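Local coordinates for protein 6-phosphogluconate dehydrogenase (Decarboxylating) (Geobacter metallireducens, PDB 4E21) that probably catalyses the NADP-dependent oxidative decarboxylation of 6-phosphogluconate in the pentose phosphate pathway, at residues V38-K43 with R150-M155; V84-V89 with D167-T172; G219-Y224 with Y328-S333. All coordinates share one frame; numbering follows the deposited sequence.

Overall arrangement
Contacts 1 and 2 lie in the N-terminal NAD-binding domain and contact 3 in the helical C-terminal domain. The centres of contacts 1 and 2 are about 8 Å apart. Both reach the same mixed sheet, contact 1 through strand 153-157 and contact 2 through strand 84-87. Their segments alternate along the chain, so the two are interwoven. They also touch: R40 reaches T172, and L154 packs on F170. Contact 3 opens only after both have closed. It joins helices 205-232 and 321-333, with its centre about 30 Å from contact 1 and 32 Å from contact 2. It touches neither of the other two. Contacts 1 and 3 both touch the second subunit.

Contact 1: residues V38-K43 with R150-M155; sequences VRRLRK and RGYCLM
R40 holds its CG opposite the backbone N (chi1 -179°) and stays extended as far as NE, which carries the guanidinium across to G151. Y152 has its CG beside its own backbone N (chi1 -56°), and its ring lies next to the R40 chain. One guanidinium face lies over the G151 backbone, with G151 N 3.3 Å above the guanidinium plane and offset toward the rim. R40 CZ is 3.5 Å from G151 CA. R40 NH1 is 3.4 Å from G151 N, but both are donors and no bond forms. R40 CD meets Y152 CE1 at 4.0 Å, and the guanidinium and ring planes stand 89° apart. G151 has positive phi just after helix 147-150. A side chain there would crowd R40 NH2 and the carbonyl O of R150. The polar end of R40 is satisfied outside the two segments. NH1 binds L148 O and, weakly, E149 O; NE binds T172 O; NH2 binds A174 O. The positive charge thus sits at the carbonyl ends of two helices, which is probably favourable. A leucine here would probably leave these carbonyls without their shared donor and take away the flat group lying over the G151 backbone. Helix 32-43 follows strand 24-28 and a glycine-rich turn, consistent with the first beta-alpha unit of a Rossmann-type dinucleotide-binding fold.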
loop_
_atom_site.group_PDB
_atom_site.type_symbol
_atom_site.label_atom_id
_atom_site.label_comp_id
_atom_site.label_asym_id
_atom_site.label_seq_id
_atom_site.Cartn_x
_atom_site.Cartn_y
_atom_site.Cartn_z
ATOM N N VAL B 38 -4.259 12.721 38.543
ATOM C CA VAL B 38 -4.224 13.209 39.922
ATOM C C VAL B 38 -5.495 12.757 40.631
ATOM O O VAL B 38 -5.430 12.250 41.752
ATOM C CB VAL B 38 -4.083 14.742 40.020
ATOM C CG1 VAL B 38 -4.374 15.194 41.428
ATOM C CG2 VAL B 38 -2.685 15.171 39.604
ATOM N N ARG B 39 -6.643 12.901 39.962
ATOM C CA ARG B 39 -7.905 12.489 40.576
ATOM C C ARG B 39 -7.872 11.009 40.884
ATOM O O ARG B 39 -8.287 10.585 41.957
ATOM C CB ARG B 39 -9.101 12.830 39.703
ATOM C CG ARG B 39 -9.349 14.309 39.564
ATOM C CD ARG B 39 -10.468 14.573 38.583
ATOM N NE ARG B 39 -10.584 15.992 38.276
ATOM C CZ ARG B 39 -10.335 16.527 37.087
ATOM N NH1 ARG B 39 -9.965 15.758 36.070
ATOM N NH2 ARG B 39 -10.466 17.834 36.911
ATOM N N ARG B 40 -7.344 10.222 39.952
ATOM C CA ARG B 40 -7.243 8.784 40.167
ATOM C C ARG B 40 -6.240 8.476 41.271
ATOM O O ARG B 40 -6.500 7.657 42.150
ATOM C CB ARG B 40 -6.889 8.037 38.870
ATOM C CG ARG B 40 -6.813 6.522 39.061
ATOM C CD ARG B 40 -6.840 5.776 37.753
ATOM N NE ARG B 40 -6.793 4.326 37.928
ATOM C CZ ARG B 40 -7.859 3.533 37.907
ATOM N NH1 ARG B 40 -9.067 4.054 37.734
ATOM N NH2 ARG B 40 -7.718 2.220 38.062
ATOM N N LEU B 41 -5.086 9.129 41.203
ATOM C CA LEU B 41 -4.035 9.006 42.220
ATOM C C LEU B 41 -4.588 9.309 43.622
ATOM O O LEU B 41 -4.437 8.506 44.544
ATOM C CB LEU B 41 -2.909 9.988 41.900
ATOM C CG LEU B 41 -1.551 9.573 41.333
ATOM C CD1 LEU B 41 -1.483 8.110 40.940
ATOM C CD2 LEU B 41 -1.152 10.510 40.186
ATOM N N ARG B 42 -5.220 10.475 43.772
ATOM C CA ARG B 42 -5.821 10.874 45.044
ATOM C C ARG B 42 -6.826 9.828 45.518
ATOM O O ARG B 42 -6.704 9.267 46.613
ATOM C CB ARG B 42 -6.521 12.219 44.885
ATOM C CG ARG B 42 -7.230 12.725 46.136
ATOM C CD ARG B 42 -8.279 13.757 45.725
ATOM N NE ARG B 42 -8.569 14.765 46.746
ATOM C CZ ARG B 42 -9.437 15.763 46.570
ATOM N NH1 ARG B 42 -10.093 15.871 45.416
ATOM N NH2 ARG B 42 -9.662 16.651 47.540
ATOM N N LYS B 43 -7.801 9.558 44.654
ATOM C CA LYS B 43 -8.882 8.619 44.919
ATOM C C LYS B 43 -8.341 7.245 45.289
ATOM O O LYS B 43 -9.048 6.435 45.868
ATOM C CB LYS B 43 -9.785 8.527 43.676
ATOM C CG LYS B 43 -11.205 8.040 43.911
ATOM C CD LYS B 43 -12.057 8.310 42.681
ATOM C CE LYS B 43 -11.465 7.604 41.448
ATOM N NZ LYS B 43 -12.110 7.965 40.138
ATOM N N ARG B 150 -11.271 3.671 34.427
ATOM C CA ARG B 150 -10.859 2.312 34.057
ATOM C C ARG B 150 -9.374 1.978 34.214
ATOM O O ARG B 150 -8.978 0.819 34.055
ATOM C CB ARG B 150 -11.344 1.967 32.651
ATOM C CG ARG B 150 -12.863 1.939 32.557
ATOM C CD ARG B 150 -13.351 1.572 31.169
ATOM N NE ARG B 150 -14.690 2.105 30.931
ATOM C CZ ARG B 150 -15.388 1.923 29.811
ATOM N NH1 ARG B 150 -14.872 1.211 28.815
ATOM N NH2 ARG B 150 -16.603 2.453 29.685
ATOM N N GLY B 151 -8.550 2.964 34.540
ATOM C CA GLY B 151 -7.120 2.702 34.602
ATOM C C GLY B 151 -6.462 2.879 33.237
ATOM O O GLY B 151 -7.094 2.695 32.199
ATOM N N TYR B 152 -5.191 3.264 33.258
ATOM C CA TYR B 152 -4.419 3.570 32.065
ATOM C C TYR B 152 -3.485 2.408 31.828
ATOM O O TYR B 152 -2.930 1.844 32.783
ATOM C CB TYR B 152 -3.575 4.831 32.277
ATOM C CG TYR B 152 -4.364 6.059 32.689
ATOM C CD1 TYR B 152 -4.599 6.342 34.030
ATOM C CD2 TYR B 152 -4.879 6.935 31.732
ATOM C CE1 TYR B 152 -5.328 7.464 34.411
ATOM C CE2 TYR B 152 -5.616 8.053 32.099
ATOM C CZ TYR B 152 -5.836 8.316 33.445
ATOM O OH TYR B 152 -6.559 9.434 33.819
ATOM N N CYS B 153 -3.315 2.037 30.567
ATOM C CA CYS B 153 -2.258 1.101 30.209
ATOM C C CYS B 153 -0.948 1.886 30.205
ATOM O O CYS B 153 -0.873 2.939 29.591
ATOM C CB CYS B 153 -2.507 0.513 28.823
ATOM S SG CYS B 153 -1.237 -0.660 28.377
ATOM N N LEU B 154 0.066 1.370 30.893
ATOM C CA LEU B 154 1.323 2.100 31.126
ATOM C C LEU B 154 2.531 1.326 30.631
ATOM O O LEU B 154 2.754 0.163 31.004
ATOM C CB LEU B 154 1.520 2.403 32.612
ATOM C CG LEU B 154 0.438 3.253 33.270
ATOM C CD1 LEU B 154 0.791 3.551 34.729
ATOM C CD2 LEU B 154 0.243 4.535 32.503
HETATM N N MSE B 155 3.303 1.978 29.780
HETATM C CA MSE B 155 4.481 1.371 29.206
HETATM C C MSE B 155 5.680 2.195 29.666
HETATM O O MSE B 155 5.795 3.390 29.355
HETATM C CB MSE B 155 4.346 1.333 27.682
HETATM C CG MSE B 155 3.197 0.418 27.197
HETATM SE SE MSE B 155 2.346 1.163 25.617
HETATM C CE MSE B 155 0.775 1.998 26.432
#

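Contact 2: residues V84-V89 with D167-T172; sequences VVWLMV and DPVFRT
The rings of W86 and F170 cross obliquely. W86 CH2 lies in plane at the edge of the F170 ring, 4.0 Å from F170 CE1. The same F170 CE1 approaches the indole at a slant and comes 3.9 Å from W86 CZ3. V169 CG1 also comes in at a slant and touches W86 CZ3 at 4.0 Å. The six-membered end of the indole therefore meets two successive residues of the helix. At the indole edge, M88 SE lies in plane, 3.6 Å from W86 NE1. M88 is a selenomethionine. W86 has its CG opposite the backbone N (chi1 -163°), which carries the indole out from the strand toward the helix. The contact is apolar and buried, with no hydrogen bond between the segments. On the outer part of the helix, R171 NH1 forms a salt bridge with D167 OD2, though the hydrogen bond in it is weak. Strand 84-87 pairs with strands 24-28 and 110-113 in the sheet. Helix 167-173 packs on this sheet beside helix 32-43: V169 touches I25 and L41, while W86 touches M27 and M37.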
loop_
_atom_site.group_PDB
_atom_site.type_symbol
_atom_site.label_atom_id
_atom_site.label_comp_id
_atom_site.label_asym_id
_atom_site.label_seq_id
_atom_site.Cartn_x
_atom_site.Cartn_y
_atom_site.Cartn_z
ATOM N N VAL B 84 8.985 12.521 43.820
ATOM C CA VAL B 84 8.441 11.898 42.614
ATOM C C VAL B 84 7.673 12.937 41.792
ATOM O O VAL B 84 6.598 13.393 42.202
ATOM C CB VAL B 84 7.520 10.734 42.944
ATOM C CG1 VAL B 84 6.723 10.303 41.673
ATOM C CG2 VAL B 84 8.340 9.590 43.470
ATOM N N VAL B 85 8.225 13.318 40.640
ATOM C CA VAL B 85 7.613 14.358 39.809
ATOM C C VAL B 85 7.117 13.831 38.456
ATOM O O VAL B 85 7.908 13.351 37.652
ATOM C CB VAL B 85 8.584 15.534 39.553
ATOM C CG1 VAL B 85 7.883 16.656 38.746
ATOM C CG2 VAL B 85 9.162 16.054 40.870
ATOM N N TRP B 86 5.816 13.945 38.205
ATOM C CA TRP B 86 5.212 13.487 36.952
ATOM C C TRP B 86 4.932 14.663 36.011
ATOM O O TRP B 86 4.327 15.660 36.424
ATOM C CB TRP B 86 3.920 12.740 37.259
ATOM C CG TRP B 86 3.410 11.873 36.147
ATOM C CD1 TRP B 86 2.910 12.290 34.941
ATOM C CD2 TRP B 86 3.308 10.441 36.149
ATOM N NE1 TRP B 86 2.509 11.206 34.197
ATOM C CE2 TRP B 86 2.748 10.061 34.910
ATOM C CE3 TRP B 86 3.652 9.442 37.070
ATOM C CZ2 TRP B 86 2.526 8.729 34.571
ATOM C CZ3 TRP B 86 3.421 8.126 36.740
ATOM C CH2 TRP B 86 2.864 7.778 35.498
ATOM N N LEU B 87 5.401 14.567 34.763
ATOM C CA LEU B 87 5.122 15.592 33.751
ATOM C C LEU B 87 4.035 15.115 32.783
ATOM O O LEU B 87 4.121 14.013 32.249
ATOM C CB LEU B 87 6.382 15.975 32.960
ATOM C CG LEU B 87 7.666 16.382 33.705
ATOM C CD1 LEU B 87 8.803 16.636 32.731
ATOM C CD2 LEU B 87 7.457 17.627 34.561
HETATM N N MSE B 88 3.010 15.942 32.589
HETATM C CA MSE B 88 2.002 15.755 31.544
HETATM C C MSE B 88 1.883 17.070 30.779
HETATM O O MSE B 88 0.795 17.641 30.670
HETATM C CB MSE B 88 0.626 15.378 32.109
HETATM C CG MSE B 88 0.433 13.915 32.478
HETATM SE SE MSE B 88 1.165 12.651 31.168
HETATM C CE MSE B 88 -0.151 11.262 31.268
ATOM N N VAL B 89 3.014 17.554 30.275
ATOM C CA VAL B 89 3.039 18.761 29.458
ATOM C C VAL B 89 3.212 18.415 27.968
ATOM O O VAL B 89 3.518 17.272 27.621
ATOM C CB VAL B 89 4.167 19.716 29.917
ATOM C CG1 VAL B 89 3.950 20.126 31.355
ATOM C CG2 VAL B 89 5.528 19.065 29.776
ATOM N N ASP B 167 6.404 1.510 41.904
ATOM C CA ASP B 167 5.360 0.481 41.776
ATOM C C ASP B 167 3.972 0.847 42.315
ATOM O O ASP B 167 2.976 0.568 41.661
ATOM C CB ASP B 167 5.813 -0.859 42.355
ATOM C CG ASP B 167 5.116 -2.032 41.695
ATOM O OD1 ASP B 167 5.205 -2.176 40.451
ATOM O OD2 ASP B 167 4.481 -2.820 42.421
ATOM N N PRO B 168 3.893 1.464 43.511
ATOM C CA PRO B 168 2.567 1.811 44.058
ATOM C C PRO B 168 1.806 2.837 43.215
ATOM O O PRO B 168 0.570 2.827 43.159
ATOM C CB PRO B 168 2.894 2.406 45.439
ATOM C CG PRO B 168 4.202 1.809 45.798
ATOM C CD PRO B 168 4.964 1.700 44.491
ATOM N N VAL B 169 2.544 3.734 42.574
ATOM C CA VAL B 169 1.921 4.736 41.717
ATOM C C VAL B 169 1.370 4.082 40.453
ATOM O O VAL B 169 0.293 4.433 39.993
ATOM C CB VAL B 169 2.900 5.863 41.352
ATOM C CG1 VAL B 169 2.298 6.768 40.285
ATOM C CG2 VAL B 169 3.282 6.656 42.611
ATOM N N PHE B 170 2.106 3.121 39.911
ATOM C CA PHE B 170 1.669 2.438 38.696
ATOM C C PHE B 170 0.456 1.547 38.966
ATOM O O PHE B 170 -0.529 1.582 38.218
ATOM C CB PHE B 170 2.805 1.620 38.091
ATOM C CG PHE B 170 3.936 2.451 37.589
ATOM C CD1 PHE B 170 3.694 3.676 36.995
ATOM C CD2 PHE B 170 5.242 2.005 37.698
ATOM C CE1 PHE B 170 4.745 4.447 36.525
ATOM C CE2 PHE B 170 6.286 2.761 37.214
ATOM C CZ PHE B 170 6.038 3.985 36.636
ATOM N N ARG B 171 0.522 0.770 40.048
ATOM C CA ARG B 171 -0.606 -0.055 40.464
ATOM C C ARG B 171 -1.904 0.723 40.554
ATOM O O ARG B 171 -2.940 0.279 40.057
ATOM C CB ARG B 171 -0.322 -0.681 41.808
ATOM C CG ARG B 171 0.375 -1.996 41.695
ATOM C CD ARG B 171 0.698 -2.521 43.064
ATOM N NE ARG B 171 0.398 -3.943 43.102
ATOM C CZ ARG B 171 1.230 -4.878 42.668
ATOM N NH1 ARG B 171 2.419 -4.531 42.174
ATOM N NH2 ARG B 171 0.872 -6.157 42.736
ATOM N N THR B 172 -1.849 1.885 41.193
ATOM C CA THR B 172 -3.035 2.724 41.332
ATOM C C THR B 172 -3.532 3.188 39.975
ATOM O O THR B 172 -4.734 3.165 39.702
ATOM C CB THR B 172 -2.741 3.954 42.208
ATOM O OG1 THR B 172 -2.385 3.508 43.512
ATOM C CG2 THR B 172 -3.954 4.882 42.310
#

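Contact 3: residues G219-Y224 with Y328-S333; sequences GLMAAY and YERFSS
M221 and R330 cross at about a right angle where two helices pack in the all-helical C-terminal domain of the 6-phosphogluconate dehydrogenase family. M221, a selenomethionine, lies on the long helix 205-232; R330 lies on helix 321-333. R330 is extended from CG to NE and reaches across with its guanidinium. M221 bends at its last torsion (chi3 57°), which brings its methyl up to R330 NH2. M221 SE lies in plane at the guanidinium edge, 3.5 Å from R330 NH2. M221 CE comes in obliquely at 3.2 Å from R330 NH2, which is shorter than a normal contact, so its exact geometry is doubtful. The polar end of R330 finds its partners outside the two segments: NH1 binds S301 O and a methylpentanediol, probably from the crystallisation liquor, and the guanidinium makes a cation-pi contact with Y218.

A222 and E329 are the second pair, and the CA atoms nearest each other across the contact are theirs, 8.2 Å apart. The small A222 methyl faces the E329 carboxylate: A222 CB is 3.7 Å from E329 OE1. E329 OE2 lies close to the carboxylate of E226, and one of the two acids may be protonated. Both A222 and E329 also border the second subunit, where A222 packs on V322 and E329 on H321 of that subunit. Further along helix 321-333, S333 OG donates a 2.7 Å hydrogen bond to R330 O, with a C=O...donor angle of 128° and the donor tilted 20° from the carbonyl plane.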
loop_
_atom_site.group_PDB
_atom_site.type_symbol
_atom_site.label_atom_id
_atom_site.label_comp_id
_atom_site.label_asym_id
_atom_site.label_seq_id
_atom_site.Cartn_x
_atom_site.Cartn_y
_atom_site.Cartn_z
ATOM N N GLY B 219 -3.345 1.565 11.972
ATOM C CA GLY B 219 -3.614 0.438 11.102
ATOM C C GLY B 219 -4.972 -0.194 11.390
ATOM O O GLY B 219 -5.712 -0.518 10.462
ATOM N N LEU B 220 -5.305 -0.360 12.672
ATOM C CA LEU B 220 -6.574 -0.976 13.062
ATOM C C LEU B 220 -7.758 -0.110 12.662
ATOM O O LEU B 220 -8.713 -0.618 12.098
ATOM C CB LEU B 220 -6.639 -1.241 14.565
ATOM C CG LEU B 220 -5.535 -2.070 15.210
ATOM C CD1 LEU B 220 -5.722 -2.064 16.718
ATOM C CD2 LEU B 220 -5.593 -3.505 14.662
HETATM N N MSE B 221 -7.694 1.189 12.965
HETATM C CA MSE B 221 -8.740 2.115 12.562
HETATM C C MSE B 221 -8.922 2.171 11.043
HETATM O O MSE B 221 -10.055 2.147 10.555
HETATM C CB MSE B 221 -8.458 3.504 13.109
HETATM C CG MSE B 221 -8.539 3.575 14.622
HETATM SE SE MSE B 221 -7.724 5.226 15.318
HETATM C CE MSE B 221 -8.756 6.560 14.357
ATOM N N ALA B 222 -7.812 2.241 10.304
ATOM C CA ALA B 222 -7.846 2.180 8.848
ATOM C C ALA B 222 -8.498 0.894 8.296
ATOM O O ALA B 222 -9.207 0.945 7.296
ATOM C CB ALA B 222 -6.442 2.362 8.267
ATOM N N ALA B 223 -8.264 -0.251 8.927
ATOM C CA ALA B 223 -8.901 -1.491 8.470
ATOM C C ALA B 223 -10.428 -1.421 8.614
ATOM O O ALA B 223 -11.177 -1.775 7.693
ATOM C CB ALA B 223 -8.345 -2.703 9.219
ATOM N N TYR B 224 -10.892 -0.980 9.780
ATOM C CA TYR B 224 -12.325 -0.854 9.997
ATOM C C TYR B 224 -12.939 0.163 9.044
ATOM O O TYR B 224 -13.984 -0.078 8.421
ATOM C CB TYR B 224 -12.624 -0.444 11.447
ATOM C CG TYR B 224 -12.442 -1.546 12.476
ATOM C CD1 TYR B 224 -13.234 -2.677 12.449
ATOM C CD2 TYR B 224 -11.497 -1.433 13.482
ATOM C CE1 TYR B 224 -13.085 -3.683 13.386
ATOM C CE2 TYR B 224 -11.341 -2.425 14.432
ATOM C CZ TYR B 224 -12.137 -3.556 14.381
ATOM O OH TYR B 224 -12.000 -4.557 15.329
ATOM N N TYR B 328 -0.782 7.537 5.586
ATOM C CA TYR B 328 -0.872 8.326 4.356
ATOM C C TYR B 328 -2.315 8.704 4.058
ATOM O O TYR B 328 -2.582 9.759 3.459
ATOM C CB TYR B 328 -0.245 7.609 3.151
ATOM C CG TYR B 328 1.226 7.288 3.346
ATOM C CD1 TYR B 328 1.799 6.136 2.793
ATOM C CD2 TYR B 328 2.035 8.129 4.094
ATOM C CE1 TYR B 328 3.157 5.839 2.983
ATOM C CE2 TYR B 328 3.380 7.843 4.305
ATOM C CZ TYR B 328 3.938 6.700 3.743
ATOM O OH TYR B 328 5.257 6.427 3.969
ATOM N N GLU B 329 -3.245 7.843 4.468
ATOM C CA GLU B 329 -4.642 8.151 4.253
ATOM C C GLU B 329 -5.027 9.372 5.058
ATOM O O GLU B 329 -5.830 10.186 4.610
ATOM C CB GLU B 329 -5.548 6.944 4.563
ATOM C CG GLU B 329 -5.446 5.823 3.494
ATOM C CD GLU B 329 -6.215 4.583 3.904
ATOM O OE1 GLU B 329 -6.190 4.254 5.096
ATOM O OE2 GLU B 329 -6.861 3.943 3.054
ATOM N N ARG B 330 -4.462 9.498 6.250
ATOM C CA ARG B 330 -4.681 10.704 7.035
ATOM C C ARG B 330 -4.113 11.926 6.306
ATOM O O ARG B 330 -4.776 12.969 6.256
ATOM C CB ARG B 330 -4.107 10.572 8.456
ATOM C CG ARG B 330 -4.748 9.448 9.260
ATOM C CD ARG B 330 -4.405 9.539 10.724
ATOM N NE ARG B 330 -5.062 8.483 11.490
ATOM C CZ ARG B 330 -5.231 8.502 12.807
ATOM N NH1 ARG B 330 -4.816 9.540 13.529
ATOM N NH2 ARG B 330 -5.834 7.487 13.394
ATOM N N PHE B 331 -2.916 11.798 5.722
ATOM C CA PHE B 331 -2.333 12.906 4.943
ATOM C C PHE B 331 -3.243 13.354 3.801
ATOM O O PHE B 331 -3.482 14.553 3.635
ATOM C CB PHE B 331 -0.953 12.573 4.358
ATOM C CG PHE B 331 0.110 12.358 5.381
ATOM C CD1 PHE B 331 1.328 11.832 5.016
ATOM C CD2 PHE B 331 -0.115 12.658 6.720
ATOM C CE1 PHE B 331 2.332 11.639 5.979
ATOM C CE2 PHE B 331 0.871 12.451 7.684
ATOM C CZ PHE B 331 2.088 11.954 7.314
ATOM N N SER B 332 -3.737 12.400 3.005
ATOM C CA SER B 332 -4.549 12.758 1.838
ATOM C C SER B 332 -5.915 13.270 2.268
ATOM O O SER B 332 -6.542 14.050 1.554
ATOM C CB SER B 332 -4.694 11.583 0.849
ATOM O OG SER B 332 -5.162 10.447 1.534
ATOM N N SER B 333 -6.369 12.840 3.442
ATOM C CA SER B 333 -7.631 13.322 3.981
ATOM C C SER B 333 -7.538 14.828 4.252
ATOM O O SER B 333 -8.559 15.525 4.297
ATOM C CB SER B 333 -7.994 12.578 5.255
ATOM O OG SER B 333 -7.497 13.246 6.402
#